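Long-range contacts in PKS (Streptomyces sp. CNQ431, PDB 5YDA), which serves as the broadly selective acyltransferase domain of the splenocin polyketide synthase SpnD, probably loading acyl building blocks onto a carrier protein: residues A210-I215 with R319-P324; G202-A207 with G343-H348; A195-S200 with P324-V329. One frame throughout, in Å; residues are numbered along the deposited sequence.

Contact 1. Residues A210-I215 with R319-P324; sequences AGVMEI and RPPRIP
R319 brings the edge of its guanidinium to the carboxylate of E214: NH1 donates to OE2 over 2.6 Å in a nearly straight salt bridge (170° at the hydrogen). The two flat groups are 24° apart, close to coplanar, and OE2 receives the bond on its anti lone pair, away from OE1. One nitrogen thus makes the bridge, not a paired two-nitrogen grip. R319 CG stands anti to its carbonyl carbon (chi1 -69°) and the chain runs extended from CG to NE, carrying the guanidinium past G211 toward E214. Its NH1 also donates, in the guanidinium plane, to a water that bonds to G211 O. Closer to the backbone, R319 N donates to V212 O (3.0 Å). This corner joins the end of helix 201-210, closed by a Schellman motif with G211 at positive phi, to helix 215-231, whose N-cap position is held by E214; residues 319-324 run past it into strand 325-327. V212 sets its flank against the arriving chain: its CA makes a CH...O contact with R319 O (3.3 Å), and CG2, lying beside its own backbone N, packs on P321 CB (3.7 Å). A210 CB rests near I323 O (3.4 Å) and against the ring of P321. A210 O takes two donors, R322 N (2.8 Å) and I323 N, a weak bond of 3.5 Å. Beyond the pair, V212 and P321 both touch A339 of helix 336-339, while A210 and I323 lie on L196 of strand 195-198.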
loop_
_atom_site.group_PDB
_atom_site.type_symbol
_atom_site.label_atom_id
_atom_site.label_comp_id
_atom_site.label_asym_id
_atom_site.label_seq_id
_atom_site.Cartn_x
_atom_site.Cartn_y
_atom_site.Cartn_z
ATOM N N ALA A 210 0.601 9.980 9.326
ATOM C CA ALA A 210 1.470 10.219 10.470
ATOM C C ALA A 210 1.148 11.506 11.212
ATOM O O ALA A 210 1.744 11.747 12.261
ATOM C CB ALA A 210 2.940 10.271 10.035
ATOM N N GLY A 211 0.234 12.330 10.699
ATOM C CA GLY A 211 -0.071 13.603 11.309
ATOM C C GLY A 211 0.778 14.757 10.825
ATOM O O GLY A 211 0.522 15.902 11.216
ATOM N N VAL A 212 1.782 14.490 9.986
ATOM C CA VAL A 212 2.636 15.554 9.467
ATOM C C VAL A 212 1.815 16.573 8.695
ATOM O O VAL A 212 2.042 17.785 8.802
ATOM C CB VAL A 212 3.751 14.952 8.599
ATOM C CG1 VAL A 212 4.572 16.046 7.944
ATOM C CG2 VAL A 212 4.619 14.058 9.455
ATOM N N MET A 213 0.863 16.101 7.895
ATOM C CA MET A 213 -0.009 16.951 7.104
ATOM C C MET A 213 -1.453 16.667 7.478
ATOM O O MET A 213 -1.787 15.571 7.930
ATOM C CB MET A 213 0.155 16.709 5.593
ATOM C CG MET A 213 1.458 17.137 4.997
ATOM S SD MET A 213 1.626 16.466 3.320
ATOM C CE MET A 213 3.368 16.790 3.119
ATOM N N GLU A 214 -2.311 17.652 7.246
ATOM C CA GLU A 214 -3.749 17.458 7.350
ATOM C C GLU A 214 -4.277 17.052 5.984
ATOM O O GLU A 214 -3.937 17.683 4.973
ATOM C CB GLU A 214 -4.440 18.734 7.838
ATOM C CG GLU A 214 -3.888 19.244 9.163
ATOM C CD GLU A 214 -4.469 20.597 9.581
ATOM O OE1 GLU A 214 -5.456 21.055 8.961
ATOM O OE2 GLU A 214 -3.929 21.200 10.536
ATOM N N ILE A 215 -5.109 16.004 5.956
ATOM C CA ILE A 215 -5.557 15.448 4.681
ATOM C C ILE A 215 -6.229 16.527 3.838
ATOM O O ILE A 215 -5.957 16.647 2.634
ATOM C CB ILE A 215 -6.471 14.218 4.909
ATOM C CG1 ILE A 215 -6.945 13.635 3.579
ATOM C CG2 ILE A 215 -7.687 14.549 5.782
ATOM C CD1 ILE A 215 -5.822 13.176 2.663
ATOM N N ARG A 319 3.462 19.402 10.903
ATOM C CA ARG A 319 3.662 19.039 12.297
ATOM C C ARG A 319 4.629 17.866 12.369
ATOM O O ARG A 319 4.790 17.125 11.395
ATOM C CB ARG A 319 2.337 18.662 12.982
ATOM C CG ARG A 319 1.358 19.819 13.195
ATOM C CD ARG A 319 0.047 19.298 13.794
ATOM N NE ARG A 319 -0.910 20.350 14.142
ATOM C CZ ARG A 319 -1.830 20.843 13.312
ATOM N NH1 ARG A 319 -1.917 20.396 12.059
ATOM N NH2 ARG A 319 -2.662 21.790 13.731
ATOM N N PRO A 320 5.304 17.689 13.507
ATOM C CA PRO A 320 6.165 16.511 13.648
ATOM C C PRO A 320 5.345 15.251 13.575
ATOM O O PRO A 320 4.160 15.229 13.967
ATOM C CB PRO A 320 6.788 16.700 15.046
ATOM C CG PRO A 320 6.504 18.105 15.443
ATOM C CD PRO A 320 5.311 18.563 14.691
ATOM N N PRO A 321 5.922 14.150 13.079
ATOM C CA PRO A 321 5.133 12.924 12.939
ATOM C C PRO A 321 4.737 12.367 14.292
ATOM O O PRO A 321 5.544 12.293 15.221
ATOM C CB PRO A 321 6.078 11.972 12.201
ATOM C CG PRO A 321 7.443 12.485 12.551
ATOM C CD PRO A 321 7.290 13.977 12.559
ATOM N N ARG A 322 3.483 11.954 14.389
ATOM C CA ARG A 322 3.010 11.231 15.553
ATOM C C ARG A 322 3.050 9.722 15.363
ATOM O O ARG A 322 2.904 8.987 16.343
ATOM C CB ARG A 322 1.606 11.724 15.905
ATOM C CG ARG A 322 1.735 13.136 16.491
ATOM C CD ARG A 322 0.443 13.828 16.744
ATOM N NE ARG A 322 -0.352 13.095 17.707
ATOM C CZ ARG A 322 -1.619 13.380 17.951
ATOM N NH1 ARG A 322 -2.185 14.390 17.299
ATOM N NH2 ARG A 322 -2.302 12.666 18.839
ATOM N N ILE A 323 3.242 9.254 14.136
ATOM C CA ILE A 323 3.684 7.892 13.851
ATOM C C ILE A 323 4.993 8.006 13.098
ATOM O O ILE A 323 5.093 8.806 12.161
ATOM C CB ILE A 323 2.653 7.094 13.028
ATOM C CG1 ILE A 323 1.291 7.080 13.719
ATOM C CG2 ILE A 323 3.121 5.659 12.804
ATOM C CD1 ILE A 323 0.197 6.572 12.812
ATOM N N PRO A 324 6.039 7.279 13.478
ATOM C CA PRO A 324 7.318 7.406 12.767
ATOM C C PRO A 324 7.194 6.963 11.313
ATOM O O PRO A 324 6.452 6.036 10.982
ATOM C CB PRO A 324 8.258 6.480 13.549
ATOM C CG PRO A 324 7.570 6.228 14.857
ATOM C CD PRO A 324 6.102 6.319 14.596
HETATM O O HOH W 1 -0.340 18.507 10.290
#

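Contact 2. Residues G202-A207 with G343-H348; sequences GEYTAA and GHWVDH
W345 pushes the six-membered part of its indole between Y204, A207 and E203, bridging two helical segments whose axes stay 12.3 Å apart and run roughly antiparallel, at 148°. Large side chains fill that wide spacing. W345 CZ3 sits 3.9 Å above the plane of the Y204 ring, over its centre, yet the planes are inclined by 49°, so the pair is an oblique packing of one ring on the other. The neighbouring CH2 lies 3.5 Å from A207 CB and points its edge, in plane, at E203 O (3.9 Å). E203 fills the next position. Its CG is anti to the backbone N (chi1 -173°) and the chain is extended beyond, carrying the carboxylate up to the H348 imidazole, the two planes inclined to each other; the side chains run antiparallel past one another, with OE1 3.3 Å from H348 CD2. The oxygens divide their work: OE1 accepts from a water at 2.7 Å that is also hydrogen-bonded to H344 NE2, whereas OE2 takes the backbone N of N328, whose OD1 is hydrogen-bonded to H348 NE2. That same water lies above the W345 face, 3.1 Å from its plane and toward the rim. Y204 OH, buried here, has no partner in the model, leaving its ring to hold by apolar contact. The contact packs helix 342-350 against helix 201-210, which follows the probable GxSxG nucleophile elbow; F309 and L313 of helix 306-313 and F176 of helix 169-188 pack on Y204, W345 NE1 is tied to A339 O, and Y325 and T327 of strand 325-327 lie against W345 and E203.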
loop_
_atom_site.group_PDB
_atom_site.type_symbol
_atom_site.label_atom_id
_atom_site.label_comp_id
_atom_site.label_asym_id
_atom_site.label_seq_id
_atom_site.Cartn_x
_atom_site.Cartn_y
_atom_site.Cartn_z
ATOM N N GLY A 202 3.295 8.159 -2.442
ATOM C CA GLY A 202 2.911 7.489 -1.216
ATOM C C GLY A 202 3.482 8.112 0.043
ATOM O O GLY A 202 2.942 7.882 1.136
ATOM N N GLU A 203 4.576 8.873 -0.073
ATOM C CA GLU A 203 5.109 9.559 1.104
ATOM C C GLU A 203 4.168 10.659 1.575
ATOM O O GLU A 203 4.098 10.941 2.780
ATOM C CB GLU A 203 6.504 10.131 0.824
ATOM C CG GLU A 203 7.157 10.697 2.092
ATOM C CD GLU A 203 8.687 10.661 2.067
ATOM O OE1 GLU A 203 9.310 11.658 2.517
ATOM O OE2 GLU A 203 9.259 9.639 1.600
ATOM N N TYR A 204 3.429 11.280 0.653
ATOM C CA TYR A 204 2.382 12.208 1.062
ATOM C C TYR A 204 1.298 11.489 1.842
ATOM O O TYR A 204 0.854 11.974 2.894
ATOM C CB TYR A 204 1.798 12.926 -0.152
ATOM C CG TYR A 204 2.734 13.998 -0.648
ATOM C CD1 TYR A 204 2.587 15.323 -0.233
ATOM C CD2 TYR A 204 3.816 13.677 -1.458
ATOM C CE1 TYR A 204 3.464 16.305 -0.657
ATOM C CE2 TYR A 204 4.699 14.655 -1.896
ATOM C CZ TYR A 204 4.515 15.977 -1.487
ATOM O OH TYR A 204 5.384 16.972 -1.903
ATOM N N THR A 205 0.870 10.321 1.357
ATOM C CA THR A 205 -0.135 9.571 2.098
ATOM C C THR A 205 0.390 9.218 3.476
ATOM O O THR A 205 -0.342 9.305 4.470
ATOM C CB THR A 205 -0.538 8.290 1.351
ATOM O OG1 THR A 205 -0.614 8.552 -0.054
ATOM C CG2 THR A 205 -1.901 7.790 1.848
ATOM N N ALA A 206 1.660 8.807 3.541
ATOM C CA ALA A 206 2.286 8.480 4.818
ATOM C C ALA A 206 2.312 9.696 5.727
ATOM O O ALA A 206 2.043 9.589 6.927
ATOM C CB ALA A 206 3.711 7.955 4.585
ATOM N N ALA A 207 2.620 10.868 5.164
ATOM C CA ALA A 207 2.683 12.071 5.974
ATOM C C ALA A 207 1.309 12.427 6.528
ATOM O O ALA A 207 1.201 12.852 7.684
ATOM C CB ALA A 207 3.273 13.229 5.162
ATOM N N GLY A 343 11.647 22.955 2.530
ATOM C CA GLY A 343 12.772 22.630 1.666
ATOM C C GLY A 343 13.034 21.135 1.587
ATOM O O GLY A 343 13.414 20.619 0.528
ATOM N N HIS A 344 12.823 20.418 2.696
ATOM C CA HIS A 344 12.926 18.962 2.669
ATOM C C HIS A 344 11.906 18.371 1.699
ATOM O O HIS A 344 12.244 17.533 0.852
ATOM C CB HIS A 344 12.740 18.406 4.082
ATOM C CG HIS A 344 12.499 16.929 4.138
ATOM N ND1 HIS A 344 13.509 16.002 4.002
ATOM C CD2 HIS A 344 11.359 16.217 4.329
ATOM C CE1 HIS A 344 13.006 14.785 4.106
ATOM N NE2 HIS A 344 11.704 14.887 4.310
ATOM N N TRP A 345 10.656 18.836 1.777
ATOM C CA TRP A 345 9.636 18.318 0.877
ATOM C C TRP A 345 9.933 18.681 -0.570
ATOM O O TRP A 345 9.630 17.890 -1.472
ATOM C CB TRP A 345 8.255 18.811 1.312
ATOM C CG TRP A 345 7.766 18.051 2.507
ATOM C CD1 TRP A 345 7.828 18.438 3.809
ATOM C CD2 TRP A 345 7.178 16.744 2.505
ATOM N NE1 TRP A 345 7.299 17.463 4.620
ATOM C CE2 TRP A 345 6.893 16.412 3.843
ATOM C CE3 TRP A 345 6.844 15.833 1.497
ATOM C CZ2 TRP A 345 6.299 15.214 4.201
ATOM C CZ3 TRP A 345 6.264 14.643 1.854
ATOM C CH2 TRP A 345 5.998 14.339 3.196
ATOM N N VAL A 346 10.537 19.848 -0.813
ATOM C CA VAL A 346 11.024 20.168 -2.153
ATOM C C VAL A 346 12.092 19.162 -2.579
ATOM O O VAL A 346 12.044 18.614 -3.685
ATOM C CB VAL A 346 11.556 21.616 -2.210
ATOM C CG1 VAL A 346 12.239 21.887 -3.561
ATOM C CG2 VAL A 346 10.424 22.621 -1.986
ATOM N N ASP A 347 13.074 18.911 -1.705
ATOM C CA ASP A 347 14.105 17.914 -1.996
ATOM C C ASP A 347 13.494 16.546 -2.276
ATOM O O ASP A 347 13.973 15.805 -3.143
ATOM C CB ASP A 347 15.086 17.798 -0.826
ATOM C CG ASP A 347 16.019 18.981 -0.723
ATOM O OD1 ASP A 347 16.190 19.704 -1.728
ATOM O OD2 ASP A 347 16.587 19.181 0.368
ATOM N N HIS A 348 12.452 16.184 -1.526
ATOM C CA HIS A 348 11.831 14.884 -1.712
ATOM C C HIS A 348 11.398 14.683 -3.159
ATOM O O HIS A 348 11.596 13.602 -3.728
ATOM C CB HIS A 348 10.638 14.731 -0.768
ATOM C CG HIS A 348 9.849 13.489 -1.023
ATOM N ND1 HIS A 348 8.695 13.485 -1.776
ATOM C CD2 HIS A 348 10.072 12.202 -0.664
ATOM C CE1 HIS A 348 8.234 12.248 -1.860
ATOM N NE2 HIS A 348 9.050 11.452 -1.190
HETATM O O HOH W 2 9.069 13.756 4.151
#

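Contact 3. Residues A195-S200 with P324-V329; sequences ALIGHS and PYVTNV
N328 reaches across to the backbone at the end of strand 195-198, spanning G198 and S200. From CB, directed at that strand, chi1 (-53°) sets CG anti to the carbonyl carbon and 3.6 Å from G198 O. ND2 then donates to G198 O over 2.8 Å in an almost straight bond (171°) that stays within the amide plane. OD1 accepts the N-H of S200, N to OD1 also 2.8 Å, the donor tilted 23° from the plane of the side-chain carbonyl. The same oxygen is hydrogen-bonded to H348 NE2, so both ends of this buried amide are engaged and its rotation is fixed. Before N328 the two chains run parallel: L196 N donates to P324 O (3.1 Å) and V326 N to L196 O (3.2 Å). The bonding loosens after this, where a water joins G198 N to V326 O. On one face of the sheet L196 CB meets Y325 CB; on the other, I197 CD1 touches V326 CG2 at 3.6 Å. These strands belong to the central sheet of the acyltransferase fold, with strand 195-198 between 325-327 and 112-116. G198, S200 and G202 fit the GxSxG nucleophile elbow, a tight strand-to-helix turn in which S200 has positive phi. S200 OG is hydrogen-bonded to H298 NE2, consistent with the Ser-His dyad of this family. By bonding the carbonyl at the start of the elbow and the N-H of S200, the N328 amide pins the turn that presents the probable nucleophile.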
loop_
_atom_site.group_PDB
_atom_site.type_symbol
_atom_site.label_atom_id
_atom_site.label_comp_id
_atom_site.label_asym_id
_atom_site.label_seq_id
_atom_site.Cartn_x
_atom_site.Cartn_y
_atom_site.Cartn_z
ATOM N N ALA A 195 4.684 2.187 12.084
ATOM C CA ALA A 195 5.577 2.920 11.202
ATOM C C ALA A 195 4.961 2.960 9.809
ATOM O O ALA A 195 4.101 2.143 9.461
ATOM C CB ALA A 195 6.979 2.297 11.186
ATOM N N LEU A 196 5.421 3.917 9.016
ATOM C CA LEU A 196 4.918 4.140 7.674
ATOM C C LEU A 196 6.086 4.335 6.722
ATOM O O LEU A 196 7.117 4.916 7.083
ATOM C CB LEU A 196 4.010 5.378 7.609
ATOM C CG LEU A 196 2.843 5.398 8.601
ATOM C CD1 LEU A 196 2.468 6.831 8.963
ATOM C CD2 LEU A 196 1.653 4.681 7.989
ATOM N N ILE A 197 5.912 3.867 5.496
ATOM C CA ILE A 197 6.816 4.227 4.413
ATOM C C ILE A 197 5.998 4.323 3.133
ATOM O O ILE A 197 5.099 3.511 2.885
ATOM C CB ILE A 197 7.994 3.229 4.288
ATOM C CG1 ILE A 197 9.047 3.755 3.303
ATOM C CG2 ILE A 197 7.515 1.853 3.842
ATOM C CD1 ILE A 197 10.314 2.852 3.206
ATOM N N GLY A 198 6.275 5.351 2.333
ATOM C CA GLY A 198 5.629 5.527 1.057
ATOM C C GLY A 198 6.672 5.594 -0.045
ATOM O O GLY A 198 7.876 5.683 0.209
ATOM N N HIS A 199 6.191 5.561 -1.282
ATOM C CA HIS A 199 7.046 5.678 -2.456
ATOM C C HIS A 199 6.577 6.906 -3.221
ATOM O O HIS A 199 5.511 6.872 -3.843
ATOM C CB HIS A 199 6.980 4.418 -3.325
ATOM C CG HIS A 199 8.078 4.338 -4.338
ATOM N ND1 HIS A 199 8.164 5.207 -5.407
ATOM C CD2 HIS A 199 9.148 3.505 -4.439
ATOM C CE1 HIS A 199 9.233 4.905 -6.127
ATOM N NE2 HIS A 199 9.852 3.886 -5.555
ATOM N N SER A 200 7.358 7.994 -3.149
ATOM C CA SER A 200 7.066 9.229 -3.860
ATOM C C SER A 200 5.693 9.753 -3.456
ATOM O O SER A 200 5.508 10.214 -2.329
ATOM C CB SER A 200 7.148 9.009 -5.376
ATOM O OG SER A 200 7.360 10.232 -6.075
ATOM N N PRO A 324 6.039 7.279 13.478
ATOM C CA PRO A 324 7.318 7.406 12.767
ATOM C C PRO A 324 7.194 6.963 11.313
ATOM O O PRO A 324 6.452 6.036 10.982
ATOM C CB PRO A 324 8.258 6.480 13.549
ATOM C CG PRO A 324 7.570 6.228 14.857
ATOM C CD PRO A 324 6.102 6.319 14.596
ATOM N N TYR A 325 7.934 7.638 10.439
ATOM C CA TYR A 325 7.941 7.246 9.044
ATOM C C TYR A 325 9.324 7.505 8.463
ATOM O O TYR A 325 10.016 8.443 8.874
ATOM C CB TYR A 325 6.863 7.992 8.259
ATOM C CG TYR A 325 7.221 9.400 7.872
ATOM C CD1 TYR A 325 7.630 9.690 6.586
ATOM C CD2 TYR A 325 7.142 10.451 8.793
ATOM C CE1 TYR A 325 7.938 10.980 6.207
ATOM C CE2 TYR A 325 7.454 11.756 8.415
ATOM C CZ TYR A 325 7.857 12.010 7.130
ATOM O OH TYR A 325 8.187 13.287 6.725
ATOM N N VAL A 326 9.738 6.668 7.510
ATOM C CA VAL A 326 11.017 6.890 6.842
ATOM C C VAL A 326 10.745 7.605 5.529
ATOM O O VAL A 326 9.750 7.311 4.848
ATOM C CB VAL A 326 11.809 5.576 6.642
ATOM C CG1 VAL A 326 11.164 4.415 7.366
ATOM C CG2 VAL A 326 12.077 5.293 5.182
ATOM N N THR A 327 11.593 8.583 5.195
ATOM C CA THR A 327 11.420 9.359 3.973
ATOM C C THR A 327 12.291 8.798 2.863
ATOM O O THR A 327 13.360 8.236 3.109
ATOM C CB THR A 327 11.755 10.855 4.163
ATOM O OG1 THR A 327 12.930 10.980 4.981
ATOM N N ASN A 328 11.833 8.994 1.628
ATOM C CA ASN A 328 12.610 8.602 0.474
ATOM C C ASN A 328 13.876 9.444 0.324
ATOM O O ASN A 328 14.786 9.041 -0.413
ATOM C CB ASN A 328 11.766 8.714 -0.809
ATOM C CG ASN A 328 10.434 7.980 -0.729
ATOM O OD1 ASN A 328 9.467 8.409 -1.365
ATOM N ND2 ASN A 328 10.374 6.866 0.036
ATOM N N VAL A 329 13.953 10.606 0.987
ATOM C CA VAL A 329 15.108 11.484 0.798
ATOM C C VAL A 329 16.386 10.818 1.304
ATOM O O VAL A 329 17.395 10.747 0.596
ATOM C CB VAL A 329 14.884 12.842 1.484
ATOM C CG1 VAL A 329 16.113 13.729 1.270
ATOM C CG2 VAL A 329 13.633 13.529 0.945
HETATM O O HOH W 3 7.929 7.599 2.685
#

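How the contacts relate
From the N terminus, strand 195-198 enters contact 3, helix 201-210 carries contact 2, and the loop after that helix makes contact 1. Their partners return more than a hundred residues later: 319-324, then strand 325-327, then helix 342-350. Contact 1 closes the shortest loop and is nested inside both others, sharing P324 with contact 3; contacts 2 and 3 cross, their segments alternating along the chain. Together they fasten both ends of helix 201-210 and the strand before it to one continuous later region. M213 joins contact 1 to the W345 and Y204 rings of contact 2, while N328 joins contact 2 to contact 3.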